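PDB 2CVO: probable N-acetyl-gamma-glutamyl-phosphate reductase, chloroplastic from Oryza sativa, which probably catalyses the NADP-dependent interconversion of N-acetylglutamyl 5-phosphate and N-acetylglutamate 5-semialdehyde in arginine biosynthesis. Local coordinates for residues M258-Q263 / V331-V336; D196-V201 / T252-C257; S310-M315 / Y361-P366; P172-L177 / M262-F267. All blocks are in the same frame, centred on the assembly; numbering follows the deposited sequence.

Contact 1: residues M258-Q263 / V331-V336; sequences MKRGMQ and VIDNLV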
loop_
_atom_site.group_PDB
_atom_site.type_symbol
_atom_site.label_atom_id
_atom_site.label_comp_id
_atom_site.label_asym_id
_atom_site.label_seq_id
_atom_site.Cartn_x
_atom_site.Cartn_y
_atom_site.Cartn_z
ATOM N N MET A 258 3.170 5.193 3.596
ATOM C CA MET A 258 2.192 5.968 2.843
ATOM C C MET A 258 2.997 7.091 2.213
ATOM O O MET A 258 4.015 7.511 2.767
ATOM C CB MET A 258 1.107 6.540 3.760
ATOM C CG MET A 258 1.608 7.506 4.823
ATOM S SD MET A 258 0.295 7.845 6.023
ATOM C CE MET A 258 1.028 9.197 6.960
ATOM N N LYS A 259 2.560 7.570 1.056
ATOM C CA LYS A 259 3.293 8.629 0.384
ATOM C C LYS A 259 3.205 9.968 1.106
ATOM O O LYS A 259 4.227 10.509 1.525
ATOM C CB LYS A 259 2.828 8.749 -1.072
ATOM C CG LYS A 259 3.242 7.541 -1.909
ATOM C CD LYS A 259 2.954 7.710 -3.388
ATOM C CE LYS A 259 1.460 7.742 -3.679
ATOM N NZ LYS A 259 1.224 8.121 -5.106
ATOM N N ARG A 260 2.005 10.518 1.258
ATOM C CA ARG A 260 1.900 11.793 1.954
ATOM C C ARG A 260 1.012 11.751 3.190
ATOM O O ARG A 260 0.272 10.794 3.415
ATOM C CB ARG A 260 1.460 12.918 0.997
ATOM C CG ARG A 260 0.164 12.720 0.248
ATOM C CD ARG A 260 -0.202 14.005 -0.518
ATOM N NE ARG A 260 0.523 14.185 -1.780
ATOM C CZ ARG A 260 0.818 15.376 -2.305
ATOM N NH1 ARG A 260 0.458 16.490 -1.680
ATOM N NH2 ARG A 260 1.471 15.460 -3.455
ATOM N N GLY A 261 1.116 12.793 4.005
ATOM C CA GLY A 261 0.342 12.862 5.227
ATOM C C GLY A 261 1.292 12.840 6.412
ATOM O O GLY A 261 2.362 12.230 6.354
ATOM N N MET A 262 0.900 13.510 7.488
ATOM C CA MET A 262 1.723 13.576 8.683
ATOM C C MET A 262 0.834 13.784 9.903
ATOM O O MET A 262 -0.139 14.535 9.856
ATOM C CB MET A 262 2.725 14.731 8.561
ATOM C CG MET A 262 3.459 15.065 9.846
ATOM S SD MET A 262 4.679 16.368 9.588
ATOM C CE MET A 262 5.995 15.446 8.776
ATOM N N GLN A 263 1.165 13.093 10.985
ATOM C CA GLN A 263 0.419 13.204 12.223
ATOM C C GLN A 263 1.377 13.358 13.393
ATOM O O GLN A 263 2.356 12.619 13.510
ATOM C CB GLN A 263 -0.457 11.966 12.457
ATOM C CG GLN A 263 -0.983 11.878 13.887
ATOM C CD GLN A 263 -1.962 10.738 14.114
ATOM O OE1 GLN A 263 -2.071 10.219 15.227
ATOM N NE2 GLN A 263 -2.694 10.360 13.074
ATOM N N VAL A 331 -2.751 16.952 12.330
ATOM C CA VAL A 331 -2.391 16.369 11.044
ATOM C C VAL A 331 -2.356 17.404 9.928
ATOM O O VAL A 331 -3.102 18.388 9.948
ATOM C CB VAL A 331 -3.378 15.243 10.635
ATOM C CG1 VAL A 331 -3.444 14.184 11.731
ATOM C CG2 VAL A 331 -4.760 15.823 10.375
ATOM N N ILE A 332 -1.460 17.175 8.972
ATOM C CA ILE A 332 -1.309 18.025 7.797
ATOM C C ILE A 332 -0.736 17.163 6.676
ATOM O O ILE A 332 -0.309 16.020 6.897
ATOM C CB ILE A 332 -0.281 19.175 7.997
ATOM C CG1 ILE A 332 1.065 18.583 8.432
ATOM C CG2 ILE A 332 -0.810 20.215 8.981
ATOM C CD1 ILE A 332 2.217 19.572 8.435
ATOM N N ASP A 333 -0.746 17.708 5.466
ATOM C CA ASP A 333 -0.133 17.021 4.343
ATOM C C ASP A 333 1.290 17.580 4.432
ATOM O O ASP A 333 1.499 18.780 4.262
ATOM C CB ASP A 333 -0.805 17.423 3.028
ATOM C CG ASP A 333 -0.141 16.794 1.810
ATOM O OD1 ASP A 333 -0.836 16.598 0.792
ATOM O OD2 ASP A 333 1.076 16.508 1.864
ATOM N N ASN A 334 2.253 16.718 4.748
ATOM C CA ASN A 334 3.648 17.128 4.895
ATOM C C ASN A 334 4.187 17.921 3.706
ATOM O O ASN A 334 5.099 18.739 3.861
ATOM C CB ASN A 334 4.534 15.903 5.128
ATOM C CG ASN A 334 4.464 14.913 3.982
ATOM O OD1 ASN A 334 3.387 14.415 3.640
ATOM N ND2 ASN A 334 5.614 14.624 3.375
ATOM N N LEU A 335 3.619 17.688 2.525
ATOM C CA LEU A 335 4.063 18.384 1.320
ATOM C C LEU A 335 3.378 19.731 1.073
ATOM O O LEU A 335 3.911 20.572 0.341
ATOM C CB LEU A 335 3.862 17.488 0.092
ATOM C CG LEU A 335 4.689 16.198 0.017
ATOM C CD1 LEU A 335 4.397 15.482 -1.292
ATOM C CD2 LEU A 335 6.171 16.528 0.117
ATOM N N VAL A 336 2.204 19.942 1.665
ATOM C CA VAL A 336 1.489 21.197 1.459
ATOM C C VAL A 336 1.660 22.140 2.661
ATOM O O VAL A 336 2.647 22.881 2.733
ATOM C CB VAL A 336 -0.016 20.935 1.174
ATOM C CG1 VAL A 336 -0.682 22.190 0.600
ATOM C CG2 VAL A 336 -0.155 19.781 0.181
#
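Met262 and Ile332 face each other as a hydrogen-bonded antiparallel pair at the ends of strands 262-269 and 325-332. Ile332 N reaches Met262 O at 3.1 Å, whereas the return bond from Met262 N to Ile332 O is bent and weak. Next along, Gln263 and Val331 form a non-hydrogen-bonded pair, with Val331 CA 3.1 Å from Met262 O in a CA-H...O contact. The pairing stops at Gly261, whose backbone angles leave no room for a CB. Gly261 N turns instead to a side chain, Asn334 OD1 at 2.8 Å, and Ser202 OG holds the ND2 of the same amide. Asn334 CB also lies against Met262 CE, close to the probable active-site Cys170.

Arg260 leaves its backbone with CG between N and the carbonyl carbon (chi1 57°) and bends again at chi3, which lays the guanidinium along the type I turn of Asp333-Val336. Arg260 NH1 meets Asp333 OD1 at 2.8 Å in an almost straight salt bridge (171°), and also bridges to Glu38 of helix 34-43. The two flat groups of Arg260 and Asp333 are nearly perpendicular, yet OD1 lies in the guanidinium plane. Leu335 CD1 sits 3.6 Å above the centre of one Arg260 guanidinium face. Asp333 OD2 caps Leu335 N, and OD1 also accepts from Gly309 N. A leucine here instead of Arg260 would probably leave both carboxylates without this counter-charge. The guanidinium, also met by the C-terminal carboxylate of Pro366 of a neighbouring subunit, probably keeps its charge, which would favour an ionised Asp333.

Contact 2: residues D196-V201 / T252-C257; sequences DAKSGV and TPNLIC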
loop_
_atom_site.group_PDB
_atom_site.type_symbol
_atom_site.label_atom_id
_atom_site.label_comp_id
_atom_site.label_asym_id
_atom_site.label_seq_id
_atom_site.Cartn_x
_atom_site.Cartn_y
_atom_site.Cartn_z
ATOM N N ASP A 196 5.155 11.909 19.640
ATOM C CA ASP A 196 5.369 10.781 18.742
ATOM C C ASP A 196 4.777 11.258 17.421
ATOM O O ASP A 196 3.561 11.435 17.311
ATOM C CB ASP A 196 4.607 9.543 19.215
ATOM C CG ASP A 196 4.973 8.297 18.425
ATOM O OD1 ASP A 196 6.005 7.673 18.740
ATOM O OD2 ASP A 196 4.239 7.949 17.478
ATOM N N ALA A 197 5.629 11.484 16.429
ATOM C CA ALA A 197 5.161 11.964 15.138
ATOM C C ALA A 197 5.289 10.883 14.080
ATOM O O ALA A 197 6.173 10.029 14.144
ATOM C CB ALA A 197 5.941 13.214 14.731
ATOM N N LYS A 198 4.405 10.940 13.094
ATOM C CA LYS A 198 4.369 9.949 12.030
ATOM C C LYS A 198 4.252 10.661 10.682
ATOM O O LYS A 198 3.402 11.531 10.510
ATOM C CB LYS A 198 3.170 9.029 12.281
ATOM C CG LYS A 198 3.109 8.530 13.732
ATOM C CD LYS A 198 1.735 8.008 14.117
ATOM C CE LYS A 198 1.647 7.694 15.612
ATOM N NZ LYS A 198 1.793 8.910 16.472
ATOM N N SER A 199 5.109 10.296 9.733
ATOM C CA SER A 199 5.089 10.938 8.423
ATOM C C SER A 199 5.185 10.015 7.222
ATOM O O SER A 199 5.838 8.973 7.275
ATOM C CB SER A 199 6.229 11.947 8.319
ATOM O OG SER A 199 6.373 12.385 6.979
ATOM N N GLY A 200 4.531 10.418 6.133
ATOM C CA GLY A 200 4.598 9.652 4.904
ATOM C C GLY A 200 6.042 9.720 4.428
ATOM O O GLY A 200 6.772 10.645 4.795
ATOM N N VAL A 201 6.459 8.769 3.600
ATOM C CA VAL A 201 7.840 8.730 3.136
ATOM C C VAL A 201 8.205 9.784 2.087
ATOM O O VAL A 201 9.376 9.944 1.747
ATOM C CB VAL A 201 8.190 7.301 2.624
ATOM C CG1 VAL A 201 7.409 6.992 1.365
ATOM C CG2 VAL A 201 9.697 7.163 2.398
ATOM N N THR A 252 10.025 11.941 18.731
ATOM C CA THR A 252 10.370 10.698 18.045
ATOM C C THR A 252 9.550 10.544 16.766
ATOM O O THR A 252 8.339 10.307 16.814
ATOM C CB THR A 252 10.117 9.464 18.940
ATOM O OG1 THR A 252 10.837 9.609 20.169
ATOM C CG2 THR A 252 10.592 8.190 18.240
ATOM N N PRO A 253 10.198 10.695 15.602
ATOM C CA PRO A 253 9.479 10.559 14.332
ATOM C C PRO A 253 9.403 9.094 13.899
ATOM O O PRO A 253 10.216 8.267 14.323
ATOM C CB PRO A 253 10.315 11.408 13.381
ATOM C CG PRO A 253 11.714 11.146 13.871
ATOM C CD PRO A 253 11.570 11.197 15.385
ATOM N N ASN A 254 8.416 8.775 13.071
ATOM C CA ASN A 254 8.239 7.414 12.576
ATOM C C ASN A 254 7.888 7.471 11.096
ATOM O O ASN A 254 7.004 8.229 10.692
ATOM C CB ASN A 254 7.119 6.698 13.333
ATOM C CG ASN A 254 7.328 6.706 14.832
ATOM O OD1 ASN A 254 7.170 7.740 15.490
ATOM N ND2 ASN A 254 7.690 5.556 15.384
ATOM N N LEU A 255 8.578 6.667 10.293
ATOM C CA LEU A 255 8.340 6.641 8.855
ATOM C C LEU A 255 7.197 5.669 8.543
ATOM O O LEU A 255 7.302 4.461 8.771
ATOM C CB LEU A 255 9.623 6.227 8.127
ATOM C CG LEU A 255 9.712 6.513 6.621
ATOM C CD1 LEU A 255 9.423 7.977 6.361
ATOM C CD2 LEU A 255 11.095 6.155 6.101
ATOM N N ILE A 256 6.100 6.206 8.025
ATOM C CA ILE A 256 4.943 5.383 7.714
ATOM C C ILE A 256 4.907 4.950 6.259
ATOM O O ILE A 256 5.425 5.640 5.380
ATOM C CB ILE A 256 3.630 6.131 8.049
ATOM C CG1 ILE A 256 3.687 6.658 9.486
ATOM C CG2 ILE A 256 2.438 5.195 7.895
ATOM C CD1 ILE A 256 3.951 5.574 10.526
ATOM N N CYS A 257 4.296 3.795 6.014
ATOM C CA CYS A 257 4.173 3.267 4.662
ATOM C C CYS A 257 3.010 3.911 3.901
ATOM O O CYS A 257 1.999 3.271 3.617
ATOM C CB CYS A 257 4.008 1.742 4.698
ATOM S SG CYS A 257 2.870 1.140 5.966
#
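Two neighbouring parallel strands of the mixed sheet in the dimerisation domain, a member of the glyceraldehyde-3-phosphate dehydrogenase-like clan, meet here, with Asp196 opposite Thr252 and Ser199 opposite Leu255. The short strand axes come within 4.5 Å and are inclined to each other by 29°. Ala197 N binds Thr252 O, and Ser199 bonds from both its ends: Ser199 N donates to Asn254 O at 3.0 Å, while Ser199 O receives Ile256 N at 2.9 Å. Between the Ala197 N and Ser199 N bonds, the one from Asn254 N to Ala197 O is sharply bent and weak.

On the face carrying Asp196 and Lys198, the lysine folds back along its own strand. CG stands beside the backbone N and the chain bends only at its last torsion (chi4 65°), which sets Lys198 NZ 2.8 Å from Asp196 OD2 in a salt bridge, on the anti lone pair of that oxygen. Asp196 OD2 also bridges to Lys198 of a neighbouring subunit, so the pair lies at the subunit interface, where two Asp196 carboxylates come close; the ammonium groups probably offset that repulsion. Across the strands the CB of Lys198 rests 3.7 Å from Ile256 CG1.

The other face turns toward helix 170-184, where Tyr171 packs on Ala197, Ser199 and Pro253. Ser199 OG gives its hydrogen to Gly200 O at 2.8 Å, in the carbonyl plane and on a lone pair. Near Val201, Leu255 reaches across: its CD1 branch lies 3.7 Å from Val201 CA.

Contact 3: residues S310-M315 / Y361-P366; sequences SNYCFM and YQPLFP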
loop_
_atom_site.group_PDB
_atom_site.type_symbol
_atom_site.label_atom_id
_atom_site.label_comp_id
_atom_site.label_asym_id
_atom_site.label_seq_id
_atom_site.Cartn_x
_atom_site.Cartn_y
_atom_site.Cartn_z
ATOM N N SER A 310 -4.442 19.041 0.489
ATOM C CA SER A 310 -4.935 20.359 0.868
ATOM C C SER A 310 -3.901 21.053 1.742
ATOM O O SER A 310 -2.923 20.433 2.167
ATOM C CB SER A 310 -6.240 20.240 1.650
ATOM O OG SER A 310 -5.986 19.787 2.973
ATOM N N ASN A 311 -4.130 22.338 2.008
ATOM C CA ASN A 311 -3.234 23.121 2.848
ATOM C C ASN A 311 -3.811 23.230 4.261
ATOM O O ASN A 311 -3.493 24.159 5.007
ATOM C CB ASN A 311 -3.043 24.523 2.262
ATOM C CG ASN A 311 -1.929 25.289 2.951
ATOM O OD1 ASN A 311 -0.797 24.811 3.026
ATOM N ND2 ASN A 311 -2.243 26.487 3.458
ATOM N N TYR A 312 -4.661 22.277 4.623
ATOM C CA TYR A 312 -5.277 22.265 5.945
ATOM C C TYR A 312 -4.465 21.542 7.005
ATOM O O TYR A 312 -3.639 20.677 6.706
ATOM C CB TYR A 312 -6.636 21.569 5.915
ATOM C CG TYR A 312 -7.721 22.289 5.172
ATOM C CD1 TYR A 312 -8.034 23.615 5.461
ATOM C CD2 TYR A 312 -8.468 21.627 4.201
ATOM C CE1 TYR A 312 -9.067 24.265 4.802
ATOM C CE2 TYR A 312 -9.501 22.265 3.538
ATOM C CZ TYR A 312 -9.795 23.584 3.843
ATOM O OH TYR A 312 -10.816 24.209 3.174
ATOM N N CYS A 313 -4.733 21.916 8.250
ATOM C CA CYS A 313 -4.152 21.291 9.430
ATOM C C CYS A 313 -5.385 21.015 10.273
ATOM O O CYS A 313 -6.078 21.953 10.675
ATOM C CB CYS A 313 -3.243 22.240 10.211
ATOM S SG CYS A 313 -2.830 21.612 11.890
ATOM N N PHE A 314 -5.692 19.742 10.503
ATOM C CA PHE A 314 -6.848 19.392 11.326
ATOM C C PHE A 314 -6.307 18.972 12.689
ATOM O O PHE A 314 -5.302 18.268 12.769
ATOM C CB PHE A 314 -7.641 18.226 10.716
ATOM C CG PHE A 314 -8.449 18.588 9.485
ATOM C CD1 PHE A 314 -8.506 19.897 9.011
ATOM C CD2 PHE A 314 -9.152 17.599 8.797
ATOM C CE1 PHE A 314 -9.251 20.215 7.866
ATOM C CE2 PHE A 314 -9.900 17.904 7.652
ATOM C CZ PHE A 314 -9.948 19.215 7.184
ATOM N N MET A 315 -6.968 19.400 13.759
ATOM C CA MET A 315 -6.508 19.038 15.089
ATOM C C MET A 315 -7.629 18.884 16.104
ATOM O O MET A 315 -8.761 19.311 15.886
ATOM C CB MET A 315 -5.494 20.071 15.603
ATOM C CG MET A 315 -6.032 21.490 15.702
ATOM S SD MET A 315 -4.855 22.670 16.436
ATOM C CE MET A 315 -3.572 22.620 15.283
ATOM N N TYR A 361 -7.905 24.014 -2.775
ATOM C CA TYR A 361 -8.061 22.628 -3.223
ATOM C C TYR A 361 -8.502 21.780 -2.027
ATOM O O TYR A 361 -7.838 21.759 -0.993
ATOM C CB TYR A 361 -6.712 22.141 -3.781
ATOM C CG TYR A 361 -6.609 20.696 -4.253
ATOM C CD1 TYR A 361 -6.489 19.638 -3.342
ATOM C CD2 TYR A 361 -6.520 20.398 -5.619
ATOM C CE1 TYR A 361 -6.266 18.316 -3.782
ATOM C CE2 TYR A 361 -6.301 19.088 -6.071
ATOM C CZ TYR A 361 -6.168 18.053 -5.149
ATOM O OH TYR A 361 -5.890 16.777 -5.601
ATOM N N GLN A 362 -9.643 21.107 -2.156
ATOM C CA GLN A 362 -10.136 20.260 -1.077
ATOM C C GLN A 362 -9.374 18.939 -1.088
ATOM O O GLN A 362 -8.890 18.503 -2.127
ATOM C CB GLN A 362 -11.639 20.032 -1.229
ATOM C CG GLN A 362 -12.441 21.294 -0.981
ATOM C CD GLN A 362 -12.178 21.866 0.397
ATOM O OE1 GLN A 362 -12.525 21.257 1.404
ATOM N NE2 GLN A 362 -11.551 23.040 0.447
ATOM N N PRO A 363 -9.268 18.280 0.072
ATOM C CA PRO A 363 -8.544 17.011 0.176
ATOM C C PRO A 363 -8.937 15.943 -0.837
ATOM O O PRO A 363 -10.119 15.740 -1.127
ATOM C CB PRO A 363 -8.819 16.577 1.614
ATOM C CG PRO A 363 -9.025 17.879 2.337
ATOM C CD PRO A 363 -9.897 18.628 1.359
ATOM N N LEU A 364 -7.933 15.258 -1.377
ATOM C CA LEU A 364 -8.186 14.198 -2.337
ATOM C C LEU A 364 -8.411 12.885 -1.586
ATOM O O LEU A 364 -7.465 12.179 -1.236
ATOM C CB LEU A 364 -7.009 14.046 -3.305
ATOM C CG LEU A 364 -7.291 13.104 -4.480
ATOM C CD1 LEU A 364 -8.419 13.688 -5.331
ATOM C CD2 LEU A 364 -6.039 12.916 -5.316
ATOM N N PHE A 365 -9.675 12.580 -1.323
ATOM C CA PHE A 365 -10.049 11.356 -0.634
ATOM C C PHE A 365 -11.303 10.825 -1.308
ATOM O O PHE A 365 -12.220 11.589 -1.594
ATOM C CB PHE A 365 -10.360 11.624 0.840
ATOM C CG PHE A 365 -10.875 10.417 1.569
ATOM C CD1 PHE A 365 -9.994 9.474 2.087
ATOM C CD2 PHE A 365 -12.244 10.193 1.685
ATOM C CE1 PHE A 365 -10.465 8.324 2.709
ATOM C CE2 PHE A 365 -12.728 9.041 2.307
ATOM C CZ PHE A 365 -11.837 8.105 2.819
ATOM N N PRO A 366 -11.357 9.514 -1.578
ATOM C CA PRO A 366 -10.301 8.539 -1.282
ATOM C C PRO A 366 -9.100 8.718 -2.209
ATOM O O PRO A 366 -9.155 9.637 -3.048
ATOM C CB PRO A 366 -11.006 7.201 -1.493
ATOM C CG PRO A 366 -11.938 7.512 -2.633
ATOM C CD PRO A 366 -12.514 8.858 -2.217
ATOM O OXT PRO A 366 -8.121 7.951 -2.088
HETATM O O HOH W 1 -6.015 23.456 -0.003
#
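Gln362 swings its amide across the rim of the Tyr312 ring and donates from NE2 to the phenol OH at 3.1 Å. The Tyr312 end belongs to an ST turn leading into strand 313-319, in which Ser310 OG accepts from Tyr312 N at 3.3 Å; the Gln362 end belongs to the irregular C-terminal tail. The bond from Gln362 to Tyr312 is almost perfectly straight (176°), and the OH lies in the amide plane although ring and amide are turned 66° apart. A kink at chi2 (-58°) curls the glutamine back over its own backbone, bringing NE2 both to the tyrosine and to Gln360 O. Tyr312 OH has a further partner, Thr73 OG1 of a neighbouring subunit, so the phenol links the tail's Gln362 to that subunit. A leucine in place of Gln362 would probably leave Tyr312 OH and Gln360 O without the amide NH2 they share and the phenol less firmly fixed.

Pro363 fills the corner beside the turn. Pro363 CG lies at the edge of the Tyr312 ring, 4.2 Å from its CD2, and 3.6 Å from Ser310 OG, an oxygen also hydrogen-bonded to Val307 O. Ser310 CB meanwhile abuts the Tyr361 carbonyl oxygen at 3.4 Å. A water links the two segments: it accepts from Asn311 N at 3.0 Å and donates to Tyr361 O at 2.7 Å.

Contact 4: residues P172-L177 / M262-F267; sequences PTSIQL and MQSTMF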
loop_
_atom_site.group_PDB
_atom_site.type_symbol
_atom_site.label_atom_id
_atom_site.label_comp_id
_atom_site.label_asym_id
_atom_site.label_seq_id
_atom_site.Cartn_x
_atom_site.Cartn_y
_atom_site.Cartn_z
ATOM N N PRO A 172 7.621 20.554 12.556
ATOM C CA PRO A 172 7.505 21.772 13.368
ATOM C C PRO A 172 6.184 22.516 13.172
ATOM O O PRO A 172 5.636 23.096 14.114
ATOM C CB PRO A 172 8.708 22.603 12.916
ATOM C CG PRO A 172 9.722 21.548 12.571
ATOM C CD PRO A 172 8.890 20.548 11.805
ATOM N N THR A 173 5.675 22.505 11.945
ATOM C CA THR A 173 4.420 23.173 11.648
ATOM C C THR A 173 3.258 22.502 12.378
ATOM O O THR A 173 2.432 23.178 12.994
ATOM C CB THR A 173 4.124 23.153 10.134
ATOM O OG1 THR A 173 5.142 23.880 9.436
ATOM C CG2 THR A 173 2.760 23.775 9.843
ATOM N N SER A 174 3.204 21.174 12.310
ATOM C CA SER A 174 2.125 20.414 12.940
ATOM C C SER A 174 2.114 20.525 14.461
ATOM O O SER A 174 1.057 20.442 15.088
ATOM C CB SER A 174 2.214 18.932 12.545
ATOM O OG SER A 174 3.368 18.306 13.093
ATOM N N ILE A 175 3.293 20.728 15.040
ATOM C CA ILE A 175 3.450 20.827 16.487
ATOM C C ILE A 175 3.274 22.232 17.084
ATOM O O ILE A 175 2.554 22.406 18.068
ATOM C CB ILE A 175 4.830 20.260 16.894
ATOM C CG1 ILE A 175 4.863 18.760 16.570
ATOM C CG2 ILE A 175 5.111 20.528 18.380
ATOM C CD1 ILE A 175 6.249 18.150 16.564
ATOM N N GLN A 176 3.916 23.236 16.498
ATOM C CA GLN A 176 3.803 24.588 17.034
ATOM C C GLN A 176 2.409 25.206 16.935
ATOM O O GLN A 176 1.992 25.931 17.836
ATOM C CB GLN A 176 4.843 25.506 16.382
ATOM C CG GLN A 176 6.270 25.129 16.759
ATOM C CD GLN A 176 7.324 25.939 16.022
ATOM O OE1 GLN A 176 7.691 27.038 16.436
ATOM N NE2 GLN A 176 7.813 25.395 14.913
ATOM N N LEU A 177 1.682 24.915 15.861
ATOM C CA LEU A 177 0.345 25.468 15.708
ATOM C C LEU A 177 -0.500 25.225 16.963
ATOM O O LEU A 177 -1.074 26.163 17.518
ATOM C CB LEU A 177 -0.339 24.886 14.467
ATOM C CG LEU A 177 0.174 25.502 13.157
ATOM C CD1 LEU A 177 -0.359 24.745 11.958
ATOM C CD2 LEU A 177 -0.240 26.964 13.095
ATOM N N MET A 262 0.900 13.510 7.488
ATOM C CA MET A 262 1.723 13.576 8.683
ATOM C C MET A 262 0.834 13.784 9.903
ATOM O O MET A 262 -0.139 14.535 9.856
ATOM C CB MET A 262 2.725 14.731 8.561
ATOM C CG MET A 262 3.459 15.065 9.846
ATOM S SD MET A 262 4.679 16.368 9.588
ATOM C CE MET A 262 5.995 15.446 8.776
ATOM N N GLN A 263 1.165 13.093 10.985
ATOM C CA GLN A 263 0.419 13.204 12.223
ATOM C C GLN A 263 1.377 13.358 13.393
ATOM O O GLN A 263 2.356 12.619 13.510
ATOM C CB GLN A 263 -0.457 11.966 12.457
ATOM C CG GLN A 263 -0.983 11.878 13.887
ATOM C CD GLN A 263 -1.962 10.738 14.114
ATOM O OE1 GLN A 263 -2.071 10.219 15.227
ATOM N NE2 GLN A 263 -2.694 10.360 13.074
ATOM N N SER A 264 1.102 14.334 14.247
ATOM C CA SER A 264 1.920 14.551 15.424
ATOM C C SER A 264 1.035 14.381 16.642
ATOM O O SER A 264 -0.019 15.009 16.746
ATOM C CB SER A 264 2.538 15.954 15.423
ATOM O OG SER A 264 3.649 16.021 14.546
ATOM N N THR A 265 1.449 13.511 17.554
ATOM C CA THR A 265 0.685 13.293 18.768
ATOM C C THR A 265 1.509 13.842 19.917
ATOM O O THR A 265 2.638 13.407 20.156
ATOM C CB THR A 265 0.390 11.804 19.002
ATOM O OG1 THR A 265 -0.263 11.262 17.847
ATOM C CG2 THR A 265 -0.521 11.630 20.219
ATOM N N MET A 266 0.933 14.813 20.614
ATOM C CA MET A 266 1.599 15.458 21.730
ATOM C C MET A 266 0.936 15.077 23.049
ATOM O O MET A 266 -0.267 15.293 23.246
ATOM C CB MET A 266 1.572 16.975 21.521
ATOM C CG MET A 266 2.362 17.425 20.294
ATOM S SD MET A 266 1.595 18.787 19.379
ATOM C CE MET A 266 0.538 17.856 18.285
ATOM N N PHE A 267 1.729 14.489 23.939
ATOM C CA PHE A 267 1.254 14.069 25.250
ATOM C C PHE A 267 1.778 15.096 26.247
ATOM O O PHE A 267 2.934 15.041 26.673
ATOM C CB PHE A 267 1.783 12.669 25.575
ATOM C CG PHE A 267 1.415 11.627 24.542
ATOM C CD1 PHE A 267 2.318 11.264 23.544
ATOM C CD2 PHE A 267 0.165 11.015 24.566
ATOM C CE1 PHE A 267 1.979 10.306 22.586
ATOM C CE2 PHE A 267 -0.186 10.055 23.610
ATOM C CZ PHE A 267 0.720 9.700 22.621
#
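Ser264 reaches from strand 262-269 toward helix 170-184. The CB of Ser264 lies 3.4 Å from Ser174 OG and also touches Ile175 CG1. One bond further, Ser264 OG stands beside the backbone N of its own residue (chi1 -78°) and gives its hydrogen to Ser174 OG at 2.7 Å, while Ile175 CG1 lies 3.6 Å from Ser264 OG. Ser174 OG is in turn hydrogen-bonded to Tyr171 O, nearly one helical turn back, consistent with a short relay running from strand hydroxyl to helix hydroxyl to helix carbonyl. In this buried setting each hydroxyl is thus provided for among apolar neighbours, with Met262 SD 4.2 Å from Ser174 OG, at about a right angle to the Ser264 bond.

Met266 follows on the same face of the strand. Its chain is bent twice, with chi2 (142°) well short of fully extended, and Met266 SD settles 4.0 Å from Ile175 CG2. The terminal CE then passes near the carbonyl oxygen of Ser174, an oxygen hydrogen-bonded to Ser330 OG of the adjoining strand. Helix and strand axes approach to 8.3 Å at an angle of 39°, near enough for short side chains such as serine to meet. Here a helix lies on one face of the mixed sheet in the dimerisation domain, and it begins at Cys170, the probable active-site residue, as in glyceraldehyde-3-phosphate dehydrogenase and its relatives, where the nucleophilic cysteine sits at a helix N terminus.

From the N terminus the first segment reached is 172-177, in helix 170-184, where contact 4 opens; strand 194-200 follows, where contact 2 opens. Contact 2 closes first, at 252-257, entirely within the span of contact 4. Contact 1 starts directly afterwards at 258-263, on the strand whose residues 262-267 close contact 4, so the two share Met262 and Gln263. Contact 3 opens at 310-315 before contact 1 closes at 331-336, and itself closes at the C terminus; these two therefore cross. Contacts 2 and 1 each join two neighbouring strands of the mixed sheet, the two pairs lying side by side, contact 4 lays the helix on it, and contact 3 brings the C-terminal tail to the turn leading into strand 313-319.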